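Local coordinates for tRNA nucleotidyl transferase-related protein (Thermotoga maritima, PDB 3H38) that probably adds the CCA end to tRNA from CTP and ATP as the class II nucleotidyltransferase part of a longer protein, at residues A[20-25]-A[73-78]; A[5-10]-A[46-51]; A[335-340]-A[397-402]. One frame throughout, in Å; residues are numbered along the deposited sequence.

Contact 1: residues A[20-25]-A[73-78]; sequences LNLFRL and RFLPGK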
ATOM      1  N   LEU A  20     -13.119  16.479  21.726  1.00 52.62           N
ATOM      2  CA  LEU A  20     -13.929  17.637  21.382  1.00 44.15           C
ATOM      3  C   LEU A  20     -13.449  18.853  22.141  1.00 49.42           C
ATOM      4  O   LEU A  20     -13.341  19.945  21.573  1.00 44.52           O
ATOM      5  CB  LEU A  20     -15.408  17.406  21.709  1.00 39.21           C
ATOM      6  CG  LEU A  20     -16.369  17.474  20.527  1.00 42.14           C
ATOM      7  CD1 LEU A  20     -17.700  18.067  20.915  1.00 42.11           C
ATOM      8  CD2 LEU A  20     -15.741  18.294  19.423  1.00 45.12           C
ATOM      9  N   ASN A  21     -13.184  18.663  23.432  1.00 45.62           N
ATOM     10  CA  ASN A  21     -12.754  19.766  24.279  1.00 52.00           C
ATOM     11  C   ASN A  21     -11.420  20.345  23.853  1.00 54.74           C
ATOM     12  O   ASN A  21     -11.169  21.538  24.026  1.00 53.15           O
ATOM     13  CB  ASN A  21     -12.724  19.348  25.742  1.00 55.36           C
ATOM     14  CG  ASN A  21     -14.047  19.621  26.441  1.00 68.69           C
ATOM     15  OD1 ASN A  21     -14.868  20.430  25.971  1.00 62.46           O
ATOM     16  ND2 ASN A  21     -14.266  18.948  27.569  1.00 76.24           N
ATOM     17  N   LEU A  22     -10.586  19.474  23.292  1.00 52.01           N
ATOM     18  CA  LEU A  22      -9.303  19.828  22.704  1.00 54.21           C
ATOM     19  C   LEU A  22      -9.471  20.720  21.468  1.00 48.68           C
ATOM     20  O   LEU A  22      -8.851  21.776  21.380  1.00 45.69           O
ATOM     21  CB  LEU A  22      -8.582  18.542  22.300  1.00 47.03           C
ATOM     22  CG  LEU A  22      -7.197  18.694  21.688  1.00 33.95           C
ATOM     23  CD1 LEU A  22      -6.301  19.513  22.578  1.00 39.24           C
ATOM     24  CD2 LEU A  22      -6.567  17.322  21.458  1.00 41.25           C
ATOM     25  N   PHE A  23     -10.291  20.263  20.512  1.00 35.41           N
ATOM     26  CA  PHE A  23     -10.655  21.059  19.348  1.00 36.31           C
ATOM     27  C   PHE A  23     -11.076  22.447  19.826  1.00 39.97           C
ATOM     28  O   PHE A  23     -10.686  23.459  19.244  1.00 39.08           O
ATOM     29  CB  PHE A  23     -11.795  20.409  18.541  1.00 41.44           C
ATOM     30  CG  PHE A  23     -11.375  19.194  17.710  1.00 49.59           C
ATOM     31  CD1 PHE A  23     -10.187  19.179  17.003  1.00 48.69           C
ATOM     32  CD2 PHE A  23     -12.206  18.088  17.607  1.00 59.62           C
ATOM     33  CE1 PHE A  23      -9.815  18.085  16.240  1.00 53.88           C
ATOM     34  CE2 PHE A  23     -11.838  16.977  16.843  1.00 61.05           C
ATOM     35  CZ  PHE A  23     -10.642  16.978  16.161  1.00 60.89           C
ATOM     36  N   ARG A  24     -11.855  22.485  20.906  1.00 34.25           N
ATOM     37  CA  ARG A  24     -12.282  23.754  21.506  1.00 32.18           C
ATOM     38  C   ARG A  24     -11.093  24.604  21.978  1.00 36.76           C
ATOM     39  O   ARG A  24     -10.938  25.761  21.562  1.00 43.95           O
ATOM     40  CB  ARG A  24     -13.313  23.529  22.615  1.00 24.78           C
ATOM     41  CG  ARG A  24     -14.683  23.100  22.088  1.00 30.19           C
ATOM     42  CD  ARG A  24     -15.784  23.044  23.181  1.00 44.16           C
ATOM     43  NE  ARG A  24     -17.126  23.133  22.590  1.00 44.63           N
ATOM     44  CZ  ARG A  24     -17.975  22.113  22.528  1.00 53.26           C
ATOM     45  NH1 ARG A  24     -17.629  20.945  23.063  1.00 62.14           N
ATOM     46  NH2 ARG A  24     -19.174  22.259  21.957  1.00 47.61           N
ATOM     47  N   LEU A  25     -10.223  24.014  22.758  1.00 34.69           N
ATOM     48  CA  LEU A  25      -9.042  24.698  23.210  1.00 44.28           C
ATOM     49  C   LEU A  25      -8.244  25.259  22.098  1.00 37.03           C
ATOM     50  O   LEU A  25      -7.799  26.346  22.180  1.00 40.78           O
ATOM     51  CB  LEU A  25      -8.144  23.733  23.924  1.00 55.83           C
ATOM     52  CG  LEU A  25      -8.473  23.390  25.339  1.00 65.72           C
ATOM     53  CD1 LEU A  25      -7.169  23.311  26.069  1.00 69.83           C
ATOM     54  CD2 LEU A  25      -9.338  24.465  25.878  1.00 64.14           C
ATOM     55  N   ARG A  73       2.413  25.390  25.574  1.00 56.98           N
ATOM     56  CA  ARG A  73       2.461  25.766  26.961  1.00 58.21           C
ATOM     57  C   ARG A  73       1.190  25.613  27.721  1.00 70.47           C
ATOM     58  O   ARG A  73       1.096  26.035  28.851  1.00 71.50           O
ATOM     59  CB  ARG A  73       2.962  27.171  27.145  1.00 61.92           C
ATOM     60  CG  ARG A  73       2.443  28.179  26.253  1.00 61.20           C
ATOM     61  CD  ARG A  73       2.625  29.488  26.903  1.00 68.05           C
ATOM     62  NE  ARG A  73       3.129  30.478  25.981  1.00 75.73           N
ATOM     63  CZ  ARG A  73       2.727  31.738  25.948  1.00 78.41           C
ATOM     64  NH1 ARG A  73       1.824  32.160  26.797  1.00 76.86           N
ATOM     65  NH2 ARG A  73       3.235  32.573  25.069  1.00 76.50           N
ATOM     66  N   PHE A  74       0.205  24.997  27.110  1.00 70.62           N
ATOM     67  CA  PHE A  74      -1.052  24.758  27.795  1.00 71.69           C
ATOM     68  C   PHE A  74      -1.403  23.307  27.597  1.00 69.94           C
ATOM     69  O   PHE A  74      -2.244  22.753  28.307  1.00 72.92           O
ATOM     70  CB  PHE A  74      -2.145  25.693  27.278  1.00 69.52           C
ATOM     71  CG  PHE A  74      -1.763  27.139  27.342  1.00 71.44           C
ATOM     72  CD1 PHE A  74      -1.067  27.732  26.304  1.00 74.18           C
ATOM     73  CD2 PHE A  74      -2.070  27.902  28.451  1.00 74.52           C
ATOM     74  CE1 PHE A  74      -0.698  29.066  26.367  1.00 74.42           C
ATOM     75  CE2 PHE A  74      -1.701  29.235  28.518  1.00 75.33           C
ATOM     76  CZ  PHE A  74      -1.013  29.816  27.474  1.00 72.65           C
ATOM     77  N   LEU A  75      -0.719  22.700  26.633  1.00 65.93           N
ATOM     78  CA  LEU A  75      -0.846  21.281  26.340  1.00 71.37           C
ATOM     79  C   LEU A  75       0.522  20.639  26.419  1.00 81.37           C
ATOM     80  O   LEU A  75       1.218  20.536  25.411  1.00 87.28           O
ATOM     81  CB  LEU A  75      -1.403  21.073  24.939  1.00 71.21           C
ATOM     82  CG  LEU A  75      -2.733  21.747  24.629  1.00 69.82           C
ATOM     83  CD1 LEU A  75      -3.149  21.395  23.217  1.00 70.36           C
ATOM     84  CD2 LEU A  75      -3.782  21.308  25.631  1.00 66.07           C
ATOM     85  N   PRO A  76       0.916  20.204  27.623  1.00 86.70           N
ATOM     86  CA  PRO A  76       2.250  19.641  27.849  1.00 87.34           C
ATOM     87  C   PRO A  76       2.536  18.458  26.929  1.00 89.89           C
ATOM     88  O   PRO A  76       1.908  17.401  27.043  1.00 89.91           O
ATOM     89  CB  PRO A  76       2.193  19.183  29.306  1.00 86.85           C
ATOM     90  CG  PRO A  76       1.120  20.037  29.929  1.00 87.91           C
ATOM     91  CD  PRO A  76       0.100  20.219  28.851  1.00 86.24           C
ATOM     92  N   GLY A  77       3.479  18.650  26.015  1.00 88.25           N
ATOM     93  CA  GLY A  77       3.866  17.606  25.085  1.00 85.65           C
ATOM     94  C   GLY A  77       5.177  17.924  24.388  1.00 79.18           C
ATOM     95  O   GLY A  77       5.811  18.943  24.670  1.00 77.48           O
ATOM     96  N   LYS A  78       5.567  17.070  23.460  1.00 72.03           N
ATOM     97  CA  LYS A  78       6.802  17.270  22.740  1.00 74.36           C
ATOM     98  C   LYS A  78       6.581  17.860  21.380  1.00 72.72           C
ATOM     99  O   LYS A  78       5.799  17.379  20.600  1.00 73.50           O
ATOM    100  CB  LYS A  78       7.567  15.963  22.642  1.00 79.25           C
ATOM    101  CG  LYS A  78       8.152  15.650  21.323  1.00 78.54           C
ATOM    102  CD  LYS A  78       8.514  14.204  21.300  1.00 81.94           C
ATOM    103  CE  LYS A  78       9.622  13.920  20.324  1.00 80.83           C
ATOM    104  NZ  LYS A  78       9.486  12.562  19.797  1.00 76.34           N
TER
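A small, purely apolar contact joins Leu22 and Leu25 of helix 17-32 to Leu75, in the turn that leads from the end of helix 64-72 into strand 77-80, an outermost strand of the main sheet. Three leucines carry it; the two segments together bury 112 Å². Both methyls of Leu75 are used. Leu75 CD1 meets Leu22 CD1 at 3.7 Å, while Leu75 CD2 lies 4.0 Å from Leu25 CD1, so the fork of the loop residue is shared between side chains one helical turn apart. In each pair the side chains pass at a slant. Leu22 leaves its helix alongside the loop rather than at it; with its CG anti to the backbone N (chi1 -179°), the branch is carried across. Backbones stay well separated, the nearest CA atoms, those of Leu25 and Phe74, being 9.2 Å apart, and only side-chain ends bridge them. Phe74 starts toward the 20-25 segment, but its ring turns away from it, to meet Phe29 further along the same helix and Tyr70 of helix 64-72. Leu22 also touches Ile56 of strand 56-60, so helix 17-32 packs against an inner strand and, through Leu75, against the connection leading into the sheet's edge strand 77-80.

Contact 2: residues A[5-10]-A[46-51]; sequences RDVSKL and DLLLGI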
ATOM      1  N   ARG A   5     -22.407  25.351   6.915  1.00 43.78           N
ATOM      2  CA  ARG A   5     -23.401  24.504   7.548  1.00 33.44           C
ATOM      3  C   ARG A   5     -22.957  24.239   8.996  1.00 28.26           C
ATOM      4  O   ARG A   5     -21.772  24.073   9.268  1.00 31.33           O
ATOM      5  CB  ARG A   5     -23.495  23.212   6.744  1.00 32.59           C
ATOM      6  CG  ARG A   5     -24.434  22.182   7.284  1.00 45.55           C
ATOM      7  CD  ARG A   5     -24.385  20.913   6.426  1.00 44.76           C
ATOM      8  NE  ARG A   5     -24.361  21.196   4.988  1.00 33.95           N
ATOM      9  CZ  ARG A   5     -25.401  21.050   4.168  1.00 43.95           C
ATOM     10  NH1 ARG A   5     -26.573  20.610   4.621  1.00 43.70           N
ATOM     11  NH2 ARG A   5     -25.264  21.330   2.880  1.00 44.73           N
ATOM     12  N   ASP A   6     -23.891  24.244   9.940  1.00 39.49           N
ATOM     13  CA  ASP A   6     -23.521  24.082  11.345  1.00 33.66           C
ATOM     14  C   ASP A   6     -23.516  22.591  11.638  1.00 32.42           C
ATOM     15  O   ASP A   6     -24.590  21.962  11.638  1.00 27.50           O
ATOM     16  CB  ASP A   6     -24.563  24.781  12.220  1.00 41.07           C
ATOM     17  CG  ASP A   6     -24.205  24.768  13.706  1.00 49.81           C
ATOM     18  OD1 ASP A   6     -24.990  25.326  14.498  1.00 50.26           O
ATOM     19  OD2 ASP A   6     -23.148  24.220  14.088  1.00 52.92           O
ATOM     20  N   VAL A   7     -22.333  22.016  11.861  1.00 27.62           N
ATOM     21  CA  VAL A   7     -22.256  20.576  12.154  1.00 27.96           C
ATOM     22  C   VAL A   7     -21.894  20.304  13.607  1.00 38.38           C
ATOM     23  O   VAL A   7     -21.360  19.243  13.936  1.00 43.43           O
ATOM     24  CB  VAL A   7     -21.294  19.797  11.223  1.00 34.82           C
ATOM     25  CG1 VAL A   7     -21.736  19.900   9.760  1.00 43.66           C
ATOM     26  CG2 VAL A   7     -19.863  20.242  11.402  1.00 21.67           C
ATOM     27  N   SER A   8     -22.226  21.268  14.464  1.00 34.85           N
ATOM     28  CA  SER A   8     -21.954  21.209  15.896  1.00 33.48           C
ATOM     29  C   SER A   8     -22.566  20.030  16.598  1.00 27.39           C
ATOM     30  O   SER A   8     -21.906  19.384  17.400  1.00 35.19           O
ATOM     31  CB  SER A   8     -22.426  22.503  16.594  1.00 29.17           C
ATOM     32  OG  SER A   8     -21.409  23.465  16.468  1.00 47.07           O
ATOM     33  N   LYS A   9     -23.824  19.757  16.323  1.00 35.38           N
ATOM     34  CA  LYS A   9     -24.514  18.644  16.913  1.00 25.41           C
ATOM     35  C   LYS A   9     -23.868  17.357  16.516  1.00 34.00           C
ATOM     36  O   LYS A   9     -23.577  16.548  17.356  1.00 44.77           O
ATOM     37  CB  LYS A   9     -25.953  18.633  16.489  1.00 24.22           C
ATOM     38  CG  LYS A   9     -26.822  19.555  17.225  1.00 33.94           C
ATOM     39  CD  LYS A   9     -28.188  19.558  16.631  1.00 50.13           C
ATOM     40  CE  LYS A   9     -28.220  20.330  15.341  1.00 67.82           C
ATOM     41  NZ  LYS A   9     -29.381  21.238  15.177  1.00 68.84           N
ATOM     42  N   LEU A  10     -23.567  17.210  15.243  1.00 34.11           N
ATOM     43  CA  LEU A  10     -22.945  16.035  14.715  1.00 30.82           C
ATOM     44  C   LEU A  10     -21.602  15.769  15.369  1.00 33.28           C
ATOM     45  O   LEU A  10     -21.293  14.662  15.644  1.00 39.27           O
ATOM     46  CB  LEU A  10     -22.800  16.206  13.221  1.00 34.38           C
ATOM     47  CG  LEU A  10     -22.724  15.069  12.219  1.00 41.55           C
ATOM     48  CD1 LEU A  10     -21.541  15.092  11.379  1.00 48.80           C
ATOM     49  CD2 LEU A  10     -22.954  13.728  12.801  1.00 28.32           C
ATOM     50  N   ASP A  46     -14.677  11.610   7.152  1.00 26.17           N
ATOM     51  CA  ASP A  46     -14.989  10.493   8.027  1.00 33.71           C
ATOM     52  C   ASP A  46     -16.112  10.835   9.005  1.00 38.48           C
ATOM     53  O   ASP A  46     -17.055  10.059   9.163  1.00 42.49           O
ATOM     54  CB  ASP A  46     -13.717   9.994   8.716  1.00 30.36           C
ATOM     55  CG  ASP A  46     -12.709   9.378   7.707  1.00 45.99           C
ATOM     56  OD1 ASP A  46     -13.140   8.959   6.608  1.00 42.23           O
ATOM     57  OD2 ASP A  46     -11.489   9.312   7.993  1.00 47.05           O
ATOM     58  N   LEU A  47     -16.048  12.015   9.615  1.00 29.11           N
ATOM     59  CA  LEU A  47     -17.123  12.464  10.504  1.00 33.98           C
ATOM     60  C   LEU A  47     -18.476  12.373   9.807  1.00 37.11           C
ATOM     61  O   LEU A  47     -19.432  11.798  10.347  1.00 42.31           O
ATOM     62  CB  LEU A  47     -16.880  13.897  11.035  1.00 31.94           C
ATOM     63  CG  LEU A  47     -18.007  14.495  11.900  1.00 33.20           C
ATOM     64  CD1 LEU A  47     -18.099  13.778  13.228  1.00 25.40           C
ATOM     65  CD2 LEU A  47     -17.804  15.979  12.137  1.00 30.44           C
ATOM     66  N   LEU A  48     -18.558  12.936   8.607  1.00 33.06           N
ATOM     67  CA  LEU A  48     -19.837  13.010   7.896  1.00 34.57           C
ATOM     68  C   LEU A  48     -20.311  11.611   7.440  1.00 45.20           C
ATOM     69  O   LEU A  48     -21.511  11.340   7.417  1.00 48.08           O
ATOM     70  CB  LEU A  48     -19.736  13.977   6.715  1.00 37.02           C
ATOM     71  CG  LEU A  48     -19.500  15.464   7.072  1.00 42.14           C
ATOM     72  CD1 LEU A  48     -19.212  16.292   5.853  1.00 28.71           C
ATOM     73  CD2 LEU A  48     -20.707  16.072   7.824  1.00 37.75           C
ATOM     74  N   LEU A  49     -19.372  10.731   7.090  1.00 42.75           N
ATOM     75  CA  LEU A  49     -19.704   9.329   6.765  1.00 42.96           C
ATOM     76  C   LEU A  49     -19.980   8.506   8.012  1.00 46.83           C
ATOM     77  O   LEU A  49     -20.435   7.373   7.920  1.00 45.58           O
ATOM     78  CB  LEU A  49     -18.590   8.646   5.949  1.00 26.70           C
ATOM     79  CG  LEU A  49     -18.506   9.154   4.506  1.00 37.04           C
ATOM     80  CD1 LEU A  49     -17.240   8.686   3.814  1.00 32.02           C
ATOM     81  CD2 LEU A  49     -19.779   8.777   3.708  1.00 29.69           C
ATOM     82  N   GLY A  50     -19.716   9.088   9.178  1.00 49.87           N
ATOM     83  CA  GLY A  50     -19.859   8.376  10.430  1.00 33.10           C
ATOM     84  C   GLY A  50     -18.820   7.278  10.547  1.00 47.23           C
ATOM     85  O   GLY A  50     -19.126   6.164  10.985  1.00 56.84           O
ATOM     86  N   ILE A  51     -17.589   7.591  10.153  1.00 48.51           N
ATOM     87  CA  ILE A  51     -16.481   6.645  10.200  1.00 51.99           C
ATOM     88  C   ILE A  51     -15.436   7.097  11.207  1.00 52.72           C
ATOM     89  O   ILE A  51     -14.843   8.152  11.056  1.00 55.53           O
ATOM     90  CB  ILE A  51     -15.801   6.517   8.827  1.00 50.37           C
ATOM     91  CG1 ILE A  51     -16.738   5.826   7.838  1.00 47.35           C
ATOM     92  CG2 ILE A  51     -14.454   5.766   8.940  1.00 40.65           C
ATOM     93  CD1 ILE A  51     -16.114   5.639   6.447  1.00 42.34           C
TER
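Leu10 and Leu47 both set CG anti to the backbone N, with chi1 values of -154° and 176°, and these torsions send the two side chains out toward one another until they meet tip to tip. The touching atom on one side is Leu10 CD1, which lies 3.6 Å from Leu47 CG and 3.9 Å from Leu47 CD2, seated on the branch point rather than against a single methyl. Leu48, the next residue of the helix, comes in differently. It sets off past the 5-10 segment, yet its end closes in, and CD2 reaches to 3.8 Å from Leu10 CD1 with the two side chains crossing at about a right angle. A single methyl of Leu10 thus touches two successive leucines. Val7 adds a looser touch, its CG1 standing 4.4 Å from Leu48 CD2.

Val7 also occupies the N-cap position of helix 8-14, between strand 4-6 and the helix carrying Leu10. The change of direction is marked by an Asx turn, in which Ser8 N donates to Asp6 OD2 over 3.1 Å, approaching from above the carboxylate plane. On the other segment, helix 42-49 ends in a Schellman motif at Gly50, with Gly50 N bonded to Leu47 O and Ile51 N to Asp46 O. Arg14 NH1, at the end of the helix that carries Leu10, also bonds to Leu47 O, so a hydrogen bond joins the same two helices.

Val7 and Leu47 both rest on Ile138 of strand 137-139. The contact is therefore part of the apolar layer between helices and mixed sheet in the nucleotidyltransferase head, on the helix that carries the nucleotide-binding Arg45.

Contact 3: residues A[335-340]-A[397-402]; sequences FVYPLV and VLEKIL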
ATOM      1  N   PHE A 335      10.357 -33.502  -5.050  1.00 61.86           N
ATOM      2  CA  PHE A 335      10.487 -33.035  -6.432  1.00 63.78           C
ATOM      3  C   PHE A 335      10.213 -31.552  -6.666  1.00 66.08           C
ATOM      4  O   PHE A 335      10.666 -30.990  -7.674  1.00 61.00           O
ATOM      5  CB  PHE A 335       9.590 -33.846  -7.344  1.00 63.97           C
ATOM      6  CG  PHE A 335      10.145 -35.176  -7.679  1.00 69.42           C
ATOM      7  CD1 PHE A 335      10.005 -36.239  -6.800  1.00 78.08           C
ATOM      8  CD2 PHE A 335      10.818 -35.371  -8.868  1.00 71.21           C
ATOM      9  CE1 PHE A 335      10.519 -37.483  -7.106  1.00 78.02           C
ATOM     10  CE2 PHE A 335      11.337 -36.610  -9.181  1.00 80.39           C
ATOM     11  CZ  PHE A 335      11.186 -37.669  -8.299  1.00 79.71           C
ATOM     12  N   VAL A 336       9.466 -30.936  -5.751  1.00 59.47           N
ATOM     13  CA  VAL A 336       9.197 -29.508  -5.828  1.00 64.92           C
ATOM     14  C   VAL A 336      10.116 -28.736  -4.878  1.00 65.74           C
ATOM     15  O   VAL A 336      10.014 -27.514  -4.741  1.00 60.20           O
ATOM     16  CB  VAL A 336       7.715 -29.183  -5.508  1.00 74.87           C
ATOM     17  CG1 VAL A 336       6.775 -30.127  -6.269  1.00 68.12           C
ATOM     18  CG2 VAL A 336       7.464 -29.259  -4.016  1.00 77.34           C
ATOM     19  N   TYR A 337      11.012 -29.456  -4.213  1.00 66.92           N
ATOM     20  CA  TYR A 337      11.946 -28.793  -3.320  1.00 63.43           C
ATOM     21  C   TYR A 337      12.735 -27.764  -4.095  1.00 57.88           C
ATOM     22  O   TYR A 337      12.741 -26.595  -3.731  1.00 68.92           O
ATOM     23  CB  TYR A 337      12.905 -29.786  -2.672  1.00 67.95           C
ATOM     24  CG  TYR A 337      13.750 -29.190  -1.566  1.00 66.42           C
ATOM     25  CD1 TYR A 337      13.159 -28.720  -0.401  1.00 65.97           C
ATOM     26  CD2 TYR A 337      15.140 -29.109  -1.678  1.00 64.67           C
ATOM     27  CE1 TYR A 337      13.919 -28.170   0.623  1.00 69.25           C
ATOM     28  CE2 TYR A 337      15.915 -28.560  -0.651  1.00 68.17           C
ATOM     29  CZ  TYR A 337      15.291 -28.091   0.499  1.00 67.72           C
ATOM     30  OH  TYR A 337      16.023 -27.548   1.534  1.00 59.71           O
ATOM     31  N   PRO A 338      13.386 -28.189  -5.186  1.00 56.26           N
ATOM     32  CA  PRO A 338      14.350 -27.302  -5.848  1.00 58.97           C
ATOM     33  C   PRO A 338      13.707 -26.023  -6.381  1.00 52.47           C
ATOM     34  O   PRO A 338      14.418 -25.070  -6.680  1.00 58.26           O
ATOM     35  CB  PRO A 338      14.876 -28.154  -7.020  1.00 60.09           C
ATOM     36  CG  PRO A 338      14.391 -29.558  -6.768  1.00 66.31           C
ATOM     37  CD  PRO A 338      13.135 -29.410  -5.974  1.00 68.88           C
ATOM     38  N   LEU A 339      12.385 -26.011  -6.506  1.00 54.21           N
ATOM     39  CA  LEU A 339      11.690 -24.860  -7.076  1.00 57.76           C
ATOM     40  C   LEU A 339      11.449 -23.755  -6.048  1.00 50.74           C
ATOM     41  O   LEU A 339      11.431 -22.563  -6.392  1.00 41.48           O
ATOM     42  CB  LEU A 339      10.363 -25.285  -7.713  1.00 60.06           C
ATOM     43  CG  LEU A 339      10.444 -26.163  -8.963  1.00 58.61           C
ATOM     44  CD1 LEU A 339       9.058 -26.357  -9.564  1.00 47.28           C
ATOM     45  CD2 LEU A 339      11.380 -25.524  -9.968  1.00 64.30           C
ATOM     46  N   VAL A 340      11.272 -24.155  -4.791  1.00 50.52           N
ATOM     47  CA  VAL A 340      10.953 -23.211  -3.719  1.00 50.47           C
ATOM     48  C   VAL A 340      12.007 -23.177  -2.621  1.00 52.24           C
ATOM     49  O   VAL A 340      11.788 -22.558  -1.577  1.00 53.45           O
ATOM     50  CB  VAL A 340       9.651 -23.604  -3.030  1.00 50.97           C
ATOM     51  CG1 VAL A 340       8.547 -23.864  -4.068  1.00 54.33           C
ATOM     52  CG2 VAL A 340       9.894 -24.841  -2.173  1.00 53.16           C
ATOM     53  N   VAL A 397      24.878 -36.088   0.301  1.00 88.01           N
ATOM     54  CA  VAL A 397      24.298 -36.999   1.283  1.00 77.59           C
ATOM     55  C   VAL A 397      23.226 -36.347   2.150  1.00 66.36           C
ATOM     56  O   VAL A 397      22.137 -36.880   2.282  1.00 62.30           O
ATOM     57  CB  VAL A 397      25.370 -37.584   2.211  1.00 83.76           C
ATOM     58  CG1 VAL A 397      24.717 -38.414   3.309  1.00 87.12           C
ATOM     59  CG2 VAL A 397      26.347 -38.423   1.417  1.00 86.91           C
ATOM     60  N   LEU A 398      23.540 -35.197   2.739  1.00 68.23           N
ATOM     61  CA  LEU A 398      22.611 -34.515   3.636  1.00 63.88           C
ATOM     62  C   LEU A 398      21.291 -34.195   2.955  1.00 64.99           C
ATOM     63  O   LEU A 398      20.222 -34.326   3.551  1.00 62.14           O
ATOM     64  CB  LEU A 398      23.225 -33.233   4.205  1.00 58.47           C
ATOM     65  CG  LEU A 398      24.120 -33.325   5.444  1.00 66.62           C
ATOM     66  CD1 LEU A 398      23.895 -34.641   6.175  1.00 69.78           C
ATOM     67  CD2 LEU A 398      25.580 -33.156   5.072  1.00 74.21           C
ATOM     68  N   GLU A 399      21.359 -33.776   1.700  1.00 71.41           N
ATOM     69  CA  GLU A 399      20.142 -33.439   0.984  1.00 80.29           C
ATOM     70  C   GLU A 399      19.356 -34.679   0.570  1.00 79.71           C
ATOM     71  O   GLU A 399      18.132 -34.647   0.530  1.00 82.94           O
ATOM     72  CB  GLU A 399      20.434 -32.548  -0.223  1.00 90.56           C
ATOM     73  CG  GLU A 399      19.195 -31.843  -0.743  1.00 98.72           C
ATOM     74  CD  GLU A 399      19.528 -30.643  -1.594  1.00106.66           C
ATOM     75  OE1 GLU A 399      20.398 -30.778  -2.480  1.00107.14           O
ATOM     76  OE2 GLU A 399      18.922 -29.569  -1.377  1.00111.49           O
ATOM     77  N   LYS A 400      20.036 -35.763   0.262  1.00 80.09           N
ATOM     78  CA  LYS A 400      19.351 -37.008  -0.021  1.00 84.52           C
ATOM     79  C   LYS A 400      18.618 -37.488   1.209  1.00 81.84           C
ATOM     80  O   LYS A 400      17.530 -37.994   1.143  1.00 81.25           O
ATOM     81  CB  LYS A 400      20.314 -38.059  -0.526  1.00 90.43           C
ATOM     82  CG  LYS A 400      20.625 -37.927  -1.986  1.00 95.64           C
ATOM     83  CD  LYS A 400      21.062 -36.535  -2.349  1.00 97.06           C
ATOM     84  CE  LYS A 400      21.816 -36.570  -3.648  1.00 98.42           C
ATOM     85  NZ  LYS A 400      22.341 -35.257  -4.063  1.00 95.70           N
ATOM     86  N   ILE A 401      19.225 -37.328   2.349  1.00 76.95           N
ATOM     87  CA  ILE A 401      18.554 -37.701   3.590  1.00 79.31           C
ATOM     88  C   ILE A 401      17.378 -36.759   3.894  1.00 69.75           C
ATOM     89  O   ILE A 401      16.269 -37.219   4.157  1.00 65.53           O
ATOM     90  CB  ILE A 401      19.542 -37.917   4.790  1.00 80.51           C
ATOM     91  CG1 ILE A 401      18.863 -37.662   6.131  1.00 78.72           C
ATOM     92  CG2 ILE A 401      20.770 -37.053   4.671  1.00 82.17           C
ATOM     93  CD1 ILE A 401      19.792 -37.920   7.308  1.00 78.59           C
ATOM     94  N   LEU A 402      17.618 -35.451   3.817  1.00 75.64           N
ATOM     95  CA  LEU A 402      16.548 -34.450   3.853  1.00 76.17           C
ATOM     96  C   LEU A 402      15.391 -34.880   2.937  1.00 80.38           C
ATOM     97  O   LEU A 402      14.218 -34.861   3.329  1.00 73.59           O
ATOM     98  CB  LEU A 402      17.091 -33.107   3.347  1.00 74.93           C
ATOM     99  CG  LEU A 402      16.773 -31.734   3.975  1.00 72.65           C
ATOM    100  CD1 LEU A 402      17.009 -30.604   2.951  1.00 67.45           C
ATOM    101  CD2 LEU A 402      15.375 -31.638   4.560  1.00 64.79           C
TER
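Along helix 392-407, Glu399 is the first residue of the 397-402 segment to meet Tyr337, the aromatic residue that carries the other side of the contact. Its CG is anti to the backbone N (chi1 -163°) and the chain stays extended beyond it, which takes the carboxylate out to the ring. There OE2 comes 3.3 Å from Tyr337 CE2 and 3.8 Å from Tyr337 CD2, at the ring edge and near the ring plane, while the carboxylate plane itself stands at 85° to the ring. Three residues on, Leu402 meets the phenol end of the same side chain. Its CD1 lies 3.5 Å from Tyr337 OH and 3.9 Å from Tyr337 CZ, with the two side chains crossing at about a right angle. Tyr337 reaches both from helix 337-340 and also touches Ile370 of helix 357-371, so it joins three helices in the helical part of the chain far from the annotated sites. The chemistry is mixed: an apolar methyl beside the phenol, and a carboxylate oxygen facing C-H groups whose slight positive character probably makes the approach mildly favourable. With just 112 Å² buried, this amounts to a light surface contact between helices.

In the fold
Contacts 1 and 2 belong to one region and contact 3 to another. The first two have centres about 21 Å apart and nearest atoms about 6 Å apart; their segments alternate along the chain, helix 17-32 carries one side of contact 1 and the preceding helix 8-14 one side of contact 2, and both reach the same mixed sheet. Both lie near the metal- and nucleotide-binding site, empty of both in this model: the side chain of Leu22 is about 10 Å from that of the magnesium-binding Asp55, and that of Leu48 about 10 Å from that of Asn134, which binds ATP. Contact 3 follows later in sequence, its centre about 62 Å from that of contact 1 and about 61 Å from that of contact 2.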